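Local coordinates for protein transcriptional regulator of the TetR/AcrR family (Thermobifida fusca YX, PDB 3DCF) that probably binds DNA through a helix-turn-helix motif and regulates transcription as a repressor of the TetR/AcrR family, at residues A[101-104]-A[105-108]. Numbering follows the deposited sequence.
Sequences PGSP and GERI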
loop_
_atom_site.group_PDB
_atom_site.type_symbol
_atom_site.label_atom_id
_atom_site.label_comp_id
_atom_site.label_asym_id
_atom_site.label_seq_id
_atom_site.Cartn_x
_atom_site.Cartn_y
_atom_site.Cartn_z
ATOM N N PRO A 101 -10.549 24.309 -14.285
ATOM C CA PRO A 101 -11.147 25.222 -13.317
ATOM C C PRO A 101 -11.262 24.675 -11.883
ATOM O O PRO A 101 -11.058 23.470 -11.634
ATOM C CB PRO A 101 -12.549 25.498 -13.902
ATOM C CG PRO A 101 -12.663 24.705 -15.142
ATOM C CD PRO A 101 -11.587 23.702 -15.138
ATOM N N GLY A 102 -11.612 25.589 -10.977
ATOM C CA GLY A 102 -11.828 25.316 -9.552
ATOM C C GLY A 102 -10.670 25.797 -8.696
ATOM O O GLY A 102 -9.600 26.126 -9.210
ATOM N N SER A 103 -10.902 25.877 -7.386
ATOM C CA SER A 103 -9.848 26.222 -6.428
ATOM C C SER A 103 -8.945 24.983 -6.277
ATOM O O SER A 103 -9.351 23.879 -6.687
ATOM C CB SER A 103 -10.447 26.600 -5.062
ATOM O OG SER A 103 -11.240 25.549 -4.513
ATOM N N PRO A 104 -7.722 25.148 -5.720
ATOM C CA PRO A 104 -6.851 23.977 -5.458
ATOM C C PRO A 104 -7.494 22.841 -4.619
ATOM O O PRO A 104 -7.286 21.667 -4.936
ATOM C CB PRO A 104 -5.653 24.593 -4.721
ATOM C CG PRO A 104 -5.611 26.011 -5.198
ATOM C CD PRO A 104 -7.044 26.416 -5.361
ATOM N N GLY A 105 -8.272 23.201 -3.592
ATOM C CA GLY A 105 -9.005 22.233 -2.743
ATOM C C GLY A 105 -10.123 21.480 -3.461
ATOM O O GLY A 105 -10.435 20.338 -3.094
ATOM N N GLU A 106 -10.756 22.139 -4.444
ATOM C CA GLU A 106 -11.788 21.520 -5.314
ATOM C C GLU A 106 -11.138 20.563 -6.322
ATOM O O GLU A 106 -11.653 19.457 -6.548
ATOM C CB GLU A 106 -12.625 22.592 -6.036
ATOM C CG GLU A 106 -13.580 23.329 -5.086
ATOM C CD GLU A 106 -14.211 24.608 -5.645
ATOM O OE1 GLU A 106 -13.725 25.188 -6.654
ATOM O OE2 GLU A 106 -15.197 25.060 -5.021
ATOM N N ARG A 107 -10.025 21.013 -6.919
ATOM C CA ARG A 107 -9.200 20.205 -7.838
ATOM C C ARG A 107 -8.582 18.989 -7.123
ATOM O O ARG A 107 -8.596 17.892 -7.682
ATOM C CB ARG A 107 -8.137 21.074 -8.546
ATOM C CG ARG A 107 -8.730 21.931 -9.694
ATOM C CD ARG A 107 -8.168 23.360 -9.780
ATOM N NE ARG A 107 -6.776 23.498 -10.205
ATOM C CZ ARG A 107 -5.998 24.571 -9.969
ATOM N NH1 ARG A 107 -6.415 25.629 -9.259
ATOM N NH2 ARG A 107 -4.746 24.586 -10.422
ATOM N N ILE A 108 -8.073 19.184 -5.898
ATOM C CA ILE A 108 -7.555 18.082 -5.062
ATOM C C ILE A 108 -8.640 17.007 -4.921
ATOM O O ILE A 108 -8.377 15.825 -5.181
ATOM C CB ILE A 108 -7.084 18.574 -3.653
ATOM C CG1 ILE A 108 -5.688 19.209 -3.727
ATOM C CG2 ILE A 108 -7.050 17.430 -2.634
ATOM C CD1 ILE A 108 -4.548 18.231 -3.834
#
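S103 and E106 exchange hydrogen bonds in both directions. The carboxylate oxygen E106 OE1 accepts the backbone N-H of S103 at 3.0 Å from S103 N, almost straight at 171°; the donor comes from the anti side, 34° out of the carboxylate plane. The return bond, E106 N to S103 OG, is weak at 3.4 Å. With chi1 at 58°, the serine hydroxyl sits between its own N and carbonyl carbon and faces the first turn; S103 OG is also hydrogen-bonded to E167 OE2. Such reciprocity defines a capping box: S103 is the N-cap of helix 104-121, which follows the loop after helix 75-98, within the all-helical C-terminal region that in TetR-family regulators usually serves ligand binding and dimerisation. Backbone bonds then start the helix, R107 N to S103 O (3.0 Å) and I108 N to P104 O (2.8 Å). R107 folds back toward the loop, its chain bent at chi2 and chi3. R107 NH1 reaches G102 O at 3.2 Å, while R107 NH2 donates to A98 O, so one guanidinium links the end of helix 75-98 to the loop at G102. The P104 ring lies obliquely across the R107 side chain, and I108 packs on M155 of helix 138-164 and on Y214 of the second subunit.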